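Local structure of hypothetical protein TTHA1281 (Thermus thermophilus, 2E6X) at residues D4-K8 with L9-L13; G18-E21 with D22-V25; L46-P49 with E50-R54; R54-V57 with Q58-R61. The protein is of unknown function; a small DUF3248-family protein, it folds as a three-stranded mixed sheet with short helices and assembles as a dimer. All coordinates share one frame; numbering follows the deposited sequence.

Interaction 1 of 4, residues D4-K8 with L9-L13; sequences DLLDK and LGQHL
A Schellman motif ends helix 2-8, with G10 as its C-prime residue. Q11 N donates to L6 O at 3.0 Å, and G10 N donates to D7 O at the same length. L6 O also accepts from L9 N. The two donors, Q11 N and L9 N, reach this oxygen from opposite faces of its carbonyl plane, so two bonds grip it. G10 takes a positive phi of 69°, which lets the chain reverse out of the helix.

Beyond the turn, L6 carries the apolar contact. Its CG lies anti to the carbonyl carbon (chi1 -59°), and the extended chain brings CD1 to 3.5 Å from L13 CG. These two side chains cross at about a right angle. The other branch, L6 CD2, lies 3.4 Å from NE2 of Q11. L9 folds back along the helix end, with CD2 at 3.5 Å from L5 O. L5 packs on L48 and L13 on M53, both of the second subunit. L6 on L13 joins the helix end to the start of strand 13-19. The paired bonds from Q11 N and G10 N back into the last turn, with glycine at C-prime, are the signature of a Schellman C-cap.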
ATOM      1  N   ASP A   4      -3.649 -13.848   0.050  1.00 28.14           N
ATOM      2  CA  ASP A   4      -3.882 -15.283   0.032  1.00 32.14           C
ATOM      3  C   ASP A   4      -3.740 -15.828  -1.378  1.00 29.88           C
ATOM      4  O   ASP A   4      -3.056 -16.832  -1.591  1.00 29.05           O
ATOM      5  CB  ASP A   4      -5.294 -15.606   0.531  1.00 40.14           C
ATOM      6  CG  ASP A   4      -5.733 -17.006   0.134  1.00 47.34           C
ATOM      7  OD1 ASP A   4      -5.023 -17.963   0.525  1.00 51.47           O
ATOM      8  OD2 ASP A   4      -6.766 -17.146  -0.575  1.00 50.03           O
ATOM      9  N   LEU A   5      -4.412 -15.179  -2.329  1.00 27.57           N
ATOM     10  CA  LEU A   5      -4.353 -15.604  -3.724  1.00 25.38           C
ATOM     11  C   LEU A   5      -2.886 -15.714  -4.151  1.00 22.43           C
ATOM     12  O   LEU A   5      -2.448 -16.751  -4.634  1.00 20.02           O
ATOM     13  CB  LEU A   5      -5.072 -14.597  -4.628  1.00 26.96           C
ATOM     14  CG  LEU A   5      -4.910 -14.865  -6.130  1.00 24.41           C
ATOM     15  CD1 LEU A   5      -5.829 -15.980  -6.505  1.00 25.59           C
ATOM     16  CD2 LEU A   5      -5.217 -13.653  -6.953  1.00 24.61           C
ATOM     17  N   LEU A   6      -2.128 -14.651  -3.929  1.00 19.97           N
ATOM     18  CA  LEU A   6      -0.739 -14.633  -4.310  1.00 20.33           C
ATOM     19  C   LEU A   6       0.059 -15.699  -3.565  1.00 21.07           C
ATOM     20  O   LEU A   6       0.940 -16.316  -4.150  1.00 20.07           O
ATOM     21  CB  LEU A   6      -0.158 -13.249  -4.093  1.00 21.18           C
ATOM     22  CG  LEU A   6      -0.885 -12.160  -4.886  1.00 20.78           C
ATOM     23  CD1 LEU A   6      -0.120 -10.835  -4.707  1.00 24.02           C
ATOM     24  CD2 LEU A   6      -0.952 -12.533  -6.377  1.00 21.03           C
ATOM     25  N   ASP A   7      -0.249 -15.919  -2.293  1.00 23.61           N
ATOM     26  CA  ASP A   7       0.425 -16.957  -1.516  1.00 30.04           C
ATOM     27  C   ASP A   7       0.324 -18.302  -2.283  1.00 29.35           C
ATOM     28  O   ASP A   7       1.296 -19.052  -2.372  1.00 28.73           O
ATOM     29  CB  ASP A   7      -0.234 -17.116  -0.128  1.00 34.90           C
ATOM     30  CG  ASP A   7       0.049 -15.938   0.815  1.00 41.51           C
ATOM     31  OD1 ASP A   7       0.599 -14.917   0.358  1.00 45.26           O
ATOM     32  OD2 ASP A   7      -0.286 -16.027   2.024  1.00 43.81           O
ATOM     33  N   LYS A   8      -0.850 -18.590  -2.846  1.00 27.28           N
ATOM     34  CA  LYS A   8      -1.064 -19.843  -3.583  1.00 27.81           C
ATOM     35  C   LYS A   8      -0.224 -19.963  -4.849  1.00 25.57           C
ATOM     36  O   LYS A   8      -0.072 -21.054  -5.377  1.00 25.61           O
ATOM     37  CB  LYS A   8      -2.539 -20.009  -3.964  1.00 25.07           C
ATOM     38  CG  LYS A   8      -3.502 -19.881  -2.808  1.00 29.78           C
ATOM     39  CD  LYS A   8      -3.126 -20.774  -1.635  1.00 35.49           C
ATOM     40  CE  LYS A   8      -3.851 -20.338  -0.350  1.00 36.77           C
ATOM     41  NZ  LYS A   8      -3.829 -21.386   0.739  1.00 40.68           N
ATOM     42  N   LEU A   9       0.300 -18.843  -5.336  1.00 26.38           N
ATOM     43  CA  LEU A   9       1.140 -18.815  -6.543  1.00 27.64           C
ATOM     44  C   LEU A   9       2.615 -18.714  -6.159  1.00 29.00           C
ATOM     45  O   LEU A   9       3.478 -18.548  -7.022  1.00 28.18           O
ATOM     46  CB  LEU A   9       0.841 -17.578  -7.401  1.00 29.37           C
ATOM     47  CG  LEU A   9      -0.213 -17.466  -8.507  1.00 31.25           C
ATOM     48  CD1 LEU A   9      -0.188 -18.734  -9.305  1.00 29.48           C
ATOM     49  CD2 LEU A   9      -1.595 -17.226  -7.948  1.00 30.72           C
ATOM     50  N   GLY A  10       2.919 -18.786  -4.874  1.00 27.68           N
ATOM     51  CA  GLY A  10       4.303 -18.623  -4.484  1.00 31.54           C
ATOM     52  C   GLY A  10       4.770 -17.181  -4.704  1.00 30.55           C
ATOM     53  O   GLY A  10       5.960 -16.907  -4.630  1.00 31.57           O
ATOM     54  N   GLN A  11       3.840 -16.259  -4.970  1.00 27.77           N
ATOM     55  CA  GLN A  11       4.185 -14.853  -5.202  1.00 26.27           C
ATOM     56  C   GLN A  11       4.002 -14.052  -3.913  1.00 25.15           C
ATOM     57  O   GLN A  11       3.121 -14.343  -3.086  1.00 22.28           O
ATOM     58  CB  GLN A  11       3.300 -14.241  -6.312  1.00 26.51           C
ATOM     59  CG  GLN A  11       3.618 -14.739  -7.731  1.00 26.44           C
ATOM     60  CD  GLN A  11       2.597 -14.296  -8.801  1.00 25.70           C
ATOM     61  OE1 GLN A  11       2.899 -14.304  -9.986  1.00 25.36           O
ATOM     62  NE2 GLN A  11       1.394 -13.926  -8.376  1.00 19.95           N
ATOM     63  N   HIS A  12       4.864 -13.070  -3.722  1.00 24.57           N
ATOM     64  CA  HIS A  12       4.774 -12.232  -2.546  1.00 24.17           C
ATOM     65  C   HIS A  12       5.125 -10.858  -3.037  1.00 25.15           C
ATOM     66  O   HIS A  12       6.005 -10.714  -3.885  1.00 27.46           O
ATOM     67  CB  HIS A  12       5.758 -12.685  -1.466  1.00 24.38           C
ATOM     68  CG  HIS A  12       5.477 -14.062  -0.929  1.00 26.25           C
ATOM     69  ND1 HIS A  12       5.955 -15.214  -1.525  1.00 26.91           N
ATOM     70  CD2 HIS A  12       4.730 -14.470   0.127  1.00 26.03           C
ATOM     71  CE1 HIS A  12       5.510 -16.268  -0.863  1.00 24.08           C
ATOM     72  NE2 HIS A  12       4.765 -15.845   0.142  1.00 24.82           N
ATOM     73  N   LEU A  13       4.404  -9.863  -2.536  1.00 22.37           N
ATOM     74  CA  LEU A  13       4.614  -8.460  -2.901  1.00 22.49           C
ATOM     75  C   LEU A  13       5.380  -7.760  -1.782  1.00 23.03           C
ATOM     76  O   LEU A  13       5.160  -8.043  -0.603  1.00 24.10           O
ATOM     77  CB  LEU A  13       3.258  -7.768  -3.085  1.00 24.37           C
ATOM     78  CG  LEU A  13       2.322  -8.348  -4.142  1.00 25.33           C
ATOM     79  CD1 LEU A  13       1.065  -7.524  -4.153  1.00 28.79           C
ATOM     80  CD2 LEU A  13       2.978  -8.311  -5.514  1.00 27.29           C
TER
HETATM   81  O   HOH W   1       1.641 -13.116  -0.979  1.00 20.58           O

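Interaction 2 of 4, residues G18-E21 with D22-V25; sequences GRAE and DEDV
The R19 side chain lies across the loop with CG 3.3 Å from V25 O, while its guanidinium grips the carbonyl of the very next residue, A20. The site is the loop of a beta hairpin that joins antiparallel strands 13-19 and 26-32. NE of R19 gives A20 O a bond of 2.9 Å, nearly in line with the C=O bond. NH2 of R19 reaches the same oxygen at 3.2 Å, in the carbonyl plane. One oxygen therefore takes both N-H groups in a side-on grip. The bend at chi3 (82°) swings the guanidinium over the loop to make this possible. Replacing R19 with an alanine would probably leave A20 O without these two donors and the loop freer to move.

Across the loop, A20 N donates to V25 O with an N-H...O angle of 168°. D24 is the centre of an inverse gamma turn, with a weak bond from V25 N to E23 O. The D24 carboxylate is turned 71° from the guanidinium plane of R19, and its polar partner is R55 of helix 50-58. On the side of the A20 methyl, the chain of E23 packs alongside, with CG of E23 3.6 Å from A20 CB.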
ATOM      1  N   GLY A  18       6.704   5.884   2.978  1.00 13.59           N
ATOM      2  CA  GLY A  18       7.316   6.979   3.698  1.00 14.66           C
ATOM      3  C   GLY A  18       7.074   8.260   2.918  1.00 16.07           C
ATOM      4  O   GLY A  18       6.538   8.262   1.786  1.00  6.70           O
ATOM      5  N   ARG A  19       7.447   9.375   3.518  1.00 15.99           N
ATOM      6  CA  ARG A  19       7.219  10.624   2.838  1.00 12.22           C
ATOM      7  C   ARG A  19       8.319  10.934   1.840  1.00 13.25           C
ATOM      8  O   ARG A  19       9.477  10.587   2.047  1.00  9.71           O
ATOM      9  CB  ARG A  19       7.095  11.786   3.841  1.00 17.25           C
ATOM     10  CG  ARG A  19       6.261  12.960   3.296  1.00 15.94           C
ATOM     11  CD  ARG A  19       6.568  14.276   4.050  1.00 18.79           C
ATOM     12  NE  ARG A  19       7.773  14.832   3.469  1.00 20.56           N
ATOM     13  CZ  ARG A  19       8.589  15.701   4.050  1.00 21.49           C
ATOM     14  NH1 ARG A  19       8.334  16.160   5.287  1.00 19.69           N
ATOM     15  NH2 ARG A  19       9.696  16.080   3.392  1.00 18.45           N
ATOM     16  N   ALA A  20       7.945  11.562   0.726  1.00  7.43           N
ATOM     17  CA  ALA A  20       8.936  11.967  -0.269  1.00 11.58           C
ATOM     18  C   ALA A  20       9.826  12.995   0.458  1.00 14.99           C
ATOM     19  O   ALA A  20       9.337  13.744   1.305  1.00 14.13           O
ATOM     20  CB  ALA A  20       8.234  12.643  -1.420  1.00  9.72           C
ATOM     21  N   GLU A  21      11.114  13.045   0.136  1.00 15.70           N
ATOM     22  CA  GLU A  21      12.021  13.998   0.790  1.00 18.79           C
ATOM     23  C   GLU A  21      11.818  15.467   0.508  1.00 18.41           C
ATOM     24  O   GLU A  21      12.139  16.304   1.349  1.00 19.30           O
ATOM     25  CB  GLU A  21      13.487  13.697   0.460  1.00 26.41           C
ATOM     26  CG  GLU A  21      14.173  12.898   1.538  1.00 31.26           C
ATOM     27  CD  GLU A  21      15.678  13.069   1.506  1.00 38.71           C
ATOM     28  OE1 GLU A  21      16.282  12.726   0.465  1.00 38.51           O
ATOM     29  OE2 GLU A  21      16.249  13.554   2.519  1.00 38.98           O
ATOM     30  N   ASP A  22      11.303  15.785  -0.671  1.00 15.72           N
ATOM     31  CA  ASP A  22      11.137  17.171  -1.077  1.00 15.57           C
ATOM     32  C   ASP A  22       9.695  17.663  -1.323  1.00 16.92           C
ATOM     33  O   ASP A  22       9.496  18.784  -1.792  1.00 11.97           O
ATOM     34  CB  ASP A  22      12.010  17.418  -2.326  1.00 20.74           C
ATOM     35  CG  ASP A  22      11.663  16.476  -3.499  1.00 24.85           C
ATOM     36  OD1 ASP A  22      10.805  15.560  -3.334  1.00 24.04           O
ATOM     37  OD2 ASP A  22      12.262  16.650  -4.587  1.00 30.58           O
ATOM     38  N   GLU A  23       8.687  16.840  -1.040  1.00 15.09           N
ATOM     39  CA  GLU A  23       7.311  17.299  -1.217  1.00 11.90           C
ATOM     40  C   GLU A  23       6.453  16.632  -0.165  1.00 11.48           C
ATOM     41  O   GLU A  23       6.768  15.564   0.314  1.00 15.39           O
ATOM     42  CB  GLU A  23       6.765  16.979  -2.643  1.00 18.58           C
ATOM     43  CG  GLU A  23       7.085  15.576  -3.128  1.00 16.42           C
ATOM     44  CD  GLU A  23       6.301  15.180  -4.365  1.00 16.72           C
ATOM     45  OE1 GLU A  23       5.750  16.073  -5.023  1.00 18.60           O
ATOM     46  OE2 GLU A  23       6.239  13.973  -4.675  1.00 16.09           O
ATOM     47  N   ASP A  24       5.358  17.283   0.186  1.00 10.45           N
ATOM     48  CA  ASP A  24       4.461  16.772   1.193  1.00 11.92           C
ATOM     49  C   ASP A  24       3.584  15.667   0.581  1.00 11.63           C
ATOM     50  O   ASP A  24       2.390  15.833   0.424  1.00 10.79           O
ATOM     51  CB  ASP A  24       3.625  17.941   1.707  1.00  9.15           C
ATOM     52  CG  ASP A  24       2.828  17.578   2.927  1.00 14.53           C
ATOM     53  OD1 ASP A  24       3.398  16.921   3.802  1.00 18.07           O
ATOM     54  OD2 ASP A  24       1.645  17.933   2.999  1.00 20.14           O
ATOM     55  N   VAL A  25       4.197  14.535   0.247  1.00 11.40           N
ATOM     56  CA  VAL A  25       3.473  13.429  -0.375  1.00  7.35           C
ATOM     57  C   VAL A  25       3.862  12.067   0.230  1.00  9.24           C
ATOM     58  O   VAL A  25       5.058  11.784   0.414  1.00  7.40           O
ATOM     59  CB  VAL A  25       3.775  13.413  -1.872  1.00 11.40           C
ATOM     60  CG1 VAL A  25       3.139  12.205  -2.523  1.00 10.78           C
ATOM     61  CG2 VAL A  25       3.228  14.715  -2.542  1.00  9.98           C
TER

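Interaction 3 of 4, residues L46-P49 with E50-R54; sequences LNLP and EAEMR
P49 O accepts a hydrogen bond from M53 N at 3.1 Å, in the carbonyl plane and with an N-H...O angle of 158°. E52 N reaches the same P49 O, but weakly. P49 is the N-cap residue of helix 50-58, so these bonds close the first turn. M53 is a selenomethionine.

E52 turns back over the segment before the helix. Its CG lies anti to the backbone N (chi1 -162°), and the extended chain sets OE1 3.7 Å from both L48 CB and P49 CD. The E52 chain crosses L48 at about a right angle, and CD1 of L48 lies 3.9 Å from the carboxylate carbon CD of E52.

L48 is buried, and its CB is directed toward the helix. CG sits between the backbone N and the carbonyl carbon (chi1 74°), which puts CD2 just 3.5 Å from CG of M53, a tight contact. With an alanine in place of L48, a gap would probably open beside M53 CG and the aliphatic part of E52 would lose its support. R19 of strand 13-19 also packs on L48 and E52. M53 touches M17 of the same strand and L13 of the second subunit.

The E52 carboxylate is set against carbon at L48 and P49, so its charge probably leans on the long, weak pairing of OE2 with R55 NH2.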
ATOM      1  N   LEU A  46      11.204   9.259   3.762  1.00 13.25           N
ATOM      2  CA  LEU A  46      11.307   9.575   5.186  1.00 16.31           C
ATOM      3  C   LEU A  46      10.237   8.959   6.078  1.00 17.05           C
ATOM      4  O   LEU A  46       9.027   8.936   5.718  1.00 15.80           O
ATOM      5  CB  LEU A  46      11.282  11.097   5.371  1.00 19.61           C
ATOM      6  CG  LEU A  46      12.496  11.878   4.835  1.00 24.45           C
ATOM      7  CD1 LEU A  46      12.236  13.370   4.937  1.00 24.70           C
ATOM      8  CD2 LEU A  46      13.762  11.485   5.634  1.00 24.61           C
ATOM      9  N   ASN A  47      10.667   8.478   7.257  1.00 14.76           N
ATOM     10  CA  ASN A  47       9.705   7.928   8.220  1.00 16.91           C
ATOM     11  C   ASN A  47       8.778   9.066   8.610  1.00 14.89           C
ATOM     12  O   ASN A  47       9.152  10.243   8.527  1.00 13.55           O
ATOM     13  CB  ASN A  47      10.380   7.445   9.509  1.00 15.95           C
ATOM     14  CG  ASN A  47      11.445   6.404   9.250  1.00 21.68           C
ATOM     15  OD1 ASN A  47      11.236   5.471   8.472  1.00 20.63           O
ATOM     16  ND2 ASN A  47      12.603   6.568   9.897  1.00 21.64           N
ATOM     17  N   LEU A  48       7.559   8.738   9.003  1.00 13.71           N
ATOM     18  CA  LEU A  48       6.680   9.803   9.463  1.00 14.18           C
ATOM     19  C   LEU A  48       5.665   9.191  10.429  1.00  9.71           C
ATOM     20  O   LEU A  48       5.404   7.979  10.384  1.00 12.47           O
ATOM     21  CB  LEU A  48       5.986  10.520   8.277  1.00 13.32           C
ATOM     22  CG  LEU A  48       4.888   9.705   7.622  1.00 13.74           C
ATOM     23  CD1 LEU A  48       4.311  10.483   6.443  1.00 11.31           C
ATOM     24  CD2 LEU A  48       5.443   8.416   7.140  1.00 17.16           C
ATOM     25  N   PRO A  49       5.102  10.017  11.324  1.00 11.48           N
ATOM     26  CA  PRO A  49       4.118   9.513  12.291  1.00 13.19           C
ATOM     27  C   PRO A  49       2.925   8.914  11.575  1.00 13.74           C
ATOM     28  O   PRO A  49       2.587   9.332  10.461  1.00  6.70           O
ATOM     29  CB  PRO A  49       3.715  10.768  13.092  1.00 15.19           C
ATOM     30  CG  PRO A  49       4.898  11.715  12.942  1.00 16.23           C
ATOM     31  CD  PRO A  49       5.391  11.457  11.529  1.00 13.44           C
ATOM     32  N   GLU A  50       2.288   7.938  12.214  1.00 11.92           N
ATOM     33  CA  GLU A  50       1.122   7.306  11.634  1.00 13.70           C
ATOM     34  C   GLU A  50      -0.010   8.345  11.369  1.00 15.34           C
ATOM     35  O   GLU A  50      -0.767   8.240  10.386  1.00 14.28           O
ATOM     36  CB  GLU A  50       0.638   6.183  12.569  1.00 13.43           C
ATOM     37  CG  GLU A  50      -0.672   5.578  12.156  1.00 20.94           C
ATOM     38  CD  GLU A  50      -1.892   6.322  12.689  1.00 19.87           C
ATOM     39  OE1 GLU A  50      -1.764   7.135  13.620  1.00 21.88           O
ATOM     40  OE2 GLU A  50      -2.998   6.058  12.187  1.00 25.05           O
ATOM     41  N   ALA A  51      -0.114   9.350  12.236  1.00 13.74           N
ATOM     42  CA  ALA A  51      -1.136  10.405  12.078  1.00 13.58           C
ATOM     43  C   ALA A  51      -0.914  11.236  10.823  1.00 13.59           C
ATOM     44  O   ALA A  51      -1.879  11.687  10.157  1.00  9.71           O
ATOM     45  CB  ALA A  51      -1.130  11.321  13.303  1.00 15.11           C
ATOM     46  N   GLU A  52       0.363  11.452  10.510  1.00 14.26           N
ATOM     47  CA  GLU A  52       0.707  12.198   9.327  1.00 16.11           C
ATOM     48  C   GLU A  52       0.298  11.347   8.122  1.00 15.06           C
ATOM     49  O   GLU A  52      -0.176  11.876   7.141  1.00 12.26           O
ATOM     50  CB  GLU A  52       2.213  12.498   9.238  1.00 16.13           C
ATOM     51  CG  GLU A  52       2.456  13.654   8.241  1.00 22.00           C
ATOM     52  CD  GLU A  52       3.918  14.020   7.969  1.00 26.58           C
ATOM     53  OE1 GLU A  52       4.785  13.935   8.874  1.00 25.19           O
ATOM     54  OE2 GLU A  52       4.193  14.422   6.815  1.00 28.66           O
HETATM   55  N   MSE A  53       0.550  10.043   8.190  1.00 13.95           N
HETATM   56  CA  MSE A  53       0.175   9.144   7.101  1.00 15.41           C
HETATM   57  C   MSE A  53      -1.325   9.174   6.892  1.00 11.29           C
HETATM   58  O   MSE A  53      -1.782   9.190   5.765  1.00 13.41           O
HETATM   59  CB  MSE A  53       0.599   7.694   7.372  1.00 13.48           C
HETATM   60  CG  MSE A  53       2.097   7.444   7.353  1.00 22.29           C
HETATM   61 SE   MSE A  53       2.459   5.511   7.417  1.00 35.24          SE
HETATM   62  CE  MSE A  53       0.644   4.936   7.050  1.00 14.65           C
ATOM     63  N   ARG A  54      -2.094   9.218   7.974  1.00  8.34           N
ATOM     64  CA  ARG A  54      -3.533   9.231   7.814  1.00 10.74           C
ATOM     65  C   ARG A  54      -3.942  10.527   7.095  1.00  9.63           C
ATOM     66  O   ARG A  54      -4.712  10.505   6.142  1.00  8.85           O
ATOM     67  CB  ARG A  54      -4.230   9.102   9.194  1.00 10.41           C
ATOM     68  CG  ARG A  54      -5.703   9.420   9.167  1.00  9.80           C
ATOM     69  CD  ARG A  54      -6.282   9.361  10.600  1.00 15.06           C
ATOM     70  NE  ARG A  54      -7.673   9.795  10.647  1.00 12.67           N
ATOM     71  CZ  ARG A  54      -8.060  11.052  10.857  1.00 18.81           C
ATOM     72  NH1 ARG A  54      -7.148  12.027  11.047  1.00 15.84           N
ATOM     73  NH2 ARG A  54      -9.367  11.342  10.891  1.00 18.61           N
TER

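Interaction 4 of 4, residues R54-V57 with Q58-R61; sequences RRLV and QEGR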
ATOM      1  N   ARG A  54      -2.094   9.218   7.974  1.00  8.34           N
ATOM      2  CA  ARG A  54      -3.533   9.231   7.814  1.00 10.74           C
ATOM      3  C   ARG A  54      -3.942  10.527   7.095  1.00  9.63           C
ATOM      4  O   ARG A  54      -4.712  10.505   6.142  1.00  8.85           O
ATOM      5  CB  ARG A  54      -4.230   9.102   9.194  1.00 10.41           C
ATOM      6  CG  ARG A  54      -5.703   9.420   9.167  1.00  9.80           C
ATOM      7  CD  ARG A  54      -6.282   9.361  10.600  1.00 15.06           C
ATOM      8  NE  ARG A  54      -7.673   9.795  10.647  1.00 12.67           N
ATOM      9  CZ  ARG A  54      -8.060  11.052  10.857  1.00 18.81           C
ATOM     10  NH1 ARG A  54      -7.148  12.027  11.047  1.00 15.84           N
ATOM     11  NH2 ARG A  54      -9.367  11.342  10.891  1.00 18.61           N
ATOM     12  N   ARG A  55      -3.390  11.649   7.551  1.00 10.93           N
ATOM     13  CA  ARG A  55      -3.683  12.956   6.960  1.00 12.91           C
ATOM     14  C   ARG A  55      -3.408  12.975   5.434  1.00 10.68           C
ATOM     15  O   ARG A  55      -4.223  13.422   4.625  1.00 11.47           O
ATOM     16  CB  ARG A  55      -2.829  14.039   7.641  1.00 13.34           C
ATOM     17  CG  ARG A  55      -2.868  15.396   6.905  1.00 28.08           C
ATOM     18  CD  ARG A  55      -2.045  16.513   7.578  1.00 31.35           C
ATOM     19  NE  ARG A  55      -0.595  16.432   7.353  1.00 34.02           N
ATOM     20  CZ  ARG A  55       0.021  16.747   6.208  1.00 35.47           C
ATOM     21  NH1 ARG A  55      -0.680  17.173   5.167  1.00 33.68           N
ATOM     22  NH2 ARG A  55       1.346  16.628   6.099  1.00 33.54           N
ATOM     23  N   LEU A  56      -2.251  12.465   5.068  1.00  7.14           N
ATOM     24  CA  LEU A  56      -1.840  12.447   3.671  1.00  8.21           C
ATOM     25  C   LEU A  56      -2.753  11.552   2.822  1.00  6.70           C
ATOM     26  O   LEU A  56      -3.124  11.922   1.698  1.00  9.63           O
ATOM     27  CB  LEU A  56      -0.363  12.031   3.610  1.00  6.81           C
ATOM     28  CG  LEU A  56       0.626  13.108   4.127  1.00  8.38           C
ATOM     29  CD1 LEU A  56       2.016  12.517   4.213  1.00 12.53           C
ATOM     30  CD2 LEU A  56       0.644  14.370   3.179  1.00  7.55           C
ATOM     31  N   VAL A  57      -3.150  10.405   3.347  1.00  6.70           N
ATOM     32  CA  VAL A  57      -4.027   9.536   2.571  1.00  9.30           C
ATOM     33  C   VAL A  57      -5.371  10.232   2.464  1.00  9.96           C
ATOM     34  O   VAL A  57      -5.922  10.353   1.373  1.00  7.25           O
ATOM     35  CB  VAL A  57      -4.193   8.147   3.222  1.00  7.47           C
ATOM     36  CG1 VAL A  57      -5.245   7.296   2.377  1.00 11.11           C
ATOM     37  CG2 VAL A  57      -2.821   7.440   3.224  1.00  6.70           C
ATOM     38  N   GLN A  58      -5.889  10.704   3.588  1.00  8.58           N
ATOM     39  CA  GLN A  58      -7.171  11.406   3.529  1.00 10.21           C
ATOM     40  C   GLN A  58      -7.165  12.601   2.571  1.00 10.90           C
ATOM     41  O   GLN A  58      -8.160  12.821   1.904  1.00 11.20           O
ATOM     42  CB  GLN A  58      -7.631  11.837   4.932  1.00  8.50           C
ATOM     43  CG  GLN A  58      -7.981  10.606   5.791  1.00 10.35           C
ATOM     44  CD  GLN A  58      -8.702  10.969   7.055  1.00 10.17           C
ATOM     45  OE1 GLN A  58      -8.358  11.932   7.699  1.00 12.71           O
ATOM     46  NE2 GLN A  58      -9.719  10.191   7.412  1.00 12.07           N
ATOM     47  N   GLU A  59      -6.082  13.371   2.488  1.00  7.76           N
ATOM     48  CA  GLU A  59      -6.099  14.493   1.526  1.00 10.88           C
ATOM     49  C   GLU A  59      -5.770  14.040   0.081  1.00 11.73           C
ATOM     50  O   GLU A  59      -5.693  14.855  -0.851  1.00  8.06           O
ATOM     51  CB  GLU A  59      -5.121  15.573   1.965  1.00 15.41           C
ATOM     52  CG  GLU A  59      -5.333  15.993   3.406  1.00 18.97           C
ATOM     53  CD  GLU A  59      -4.301  16.974   3.904  1.00 21.27           C
ATOM     54  OE1 GLU A  59      -3.097  16.814   3.593  1.00 17.43           O
ATOM     55  OE2 GLU A  59      -4.692  17.895   4.643  1.00 26.06           O
ATOM     56  N   GLY A  60      -5.594  12.742  -0.122  1.00  7.28           N
ATOM     57  CA  GLY A  60      -5.263  12.293  -1.457  1.00 12.77           C
ATOM     58  C   GLY A  60      -3.830  12.585  -1.899  1.00 12.59           C
ATOM     59  O   GLY A  60      -3.492  12.394  -3.088  1.00 10.13           O
ATOM     60  N   ARG A  61      -2.971  13.018  -0.973  1.00 10.40           N
ATOM     61  CA  ARG A  61      -1.541  13.308  -1.304  1.00 12.98           C
ATOM     62  C   ARG A  61      -0.707  12.022  -1.187  1.00  9.39           C
ATOM     63  O   ARG A  61       0.096  11.868  -0.243  1.00 12.45           O
ATOM     64  CB  ARG A  61      -0.942  14.337  -0.329  1.00 12.80           C
ATOM     65  CG  ARG A  61      -1.545  15.736  -0.428  1.00 19.94           C
ATOM     66  CD  ARG A  61      -1.068  16.596   0.727  1.00 21.24           C
ATOM     67  NE  ARG A  61      -1.922  17.757   0.931  1.00 25.72           N
ATOM     68  CZ  ARG A  61      -2.024  18.751   0.056  1.00 33.07           C
ATOM     69  NH1 ARG A  61      -1.319  18.712  -1.079  1.00 29.30           N
ATOM     70  NH2 ARG A  61      -2.828  19.785   0.302  1.00 33.53           N
TER
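The last turn of helix 50-58 keeps its regular bonds, Q58 N to R54 O and E59 N to R55 O, then ends in a Schellman motif at G60, whose phi is positive (74°). G60 N donates to V57 O at 2.8 Å, and R61 N donates to L56 O at 2.9 Å, in the carbonyl plane.

The carboxylate oxygen OE1 of E59 lies between two arginines. R55 NH1 meets it at 2.9 Å in a salt bridge whose hydrogen bond is weak, and the two flat groups are turned 74° apart. NE of R61 donates to the same E59 OE1 at 3.1 Å, from above the carboxylate plane, while E59 OE1 lies in the guanidinium plane of R61. R55 kinks at chi3 (78°), which carries NH1 to E59. R61 CD rests 3.7 Å from L56 CD2. Q58 OE1 lies 3.3 Å from CZ of R54, over the centre of one guanidinium face. This is not a hydrogen bond; R54 NE forms a salt bridge with E68 of the second subunit.

R55 NH2 also forms a salt bridge with D24 OD1. E59 and D24 thus probably offset the positive charge of R55 and R61, and the acidic E59 ties the helix end to the loop that follows.

In the fold
From the N terminus, interaction 1 closes the turn from helix 2-8 into strand 13-19. Interaction 2 closes the hairpin loop from that strand into strand 26-32, on the opposite side of the chain's centre. Interaction 3 starts helix 50-58 and interaction 4 ends it; they share R54, and interaction 4 leads into strand 62-66. Interactions 1, 2 and 3 follow in series, interaction 4 begins where interaction 3 ends, and none nests or crosses. Interactions 2, 3 and 4 form one cluster. Within it, R19 N lies 2.7 Å from L46 O, a probable hydrogen bond, and L48 packs on L56. Interaction 1 stands apart, its centre about 28 Å from that of interaction 3. Interactions 1, 3 and 4 touch the second subunit.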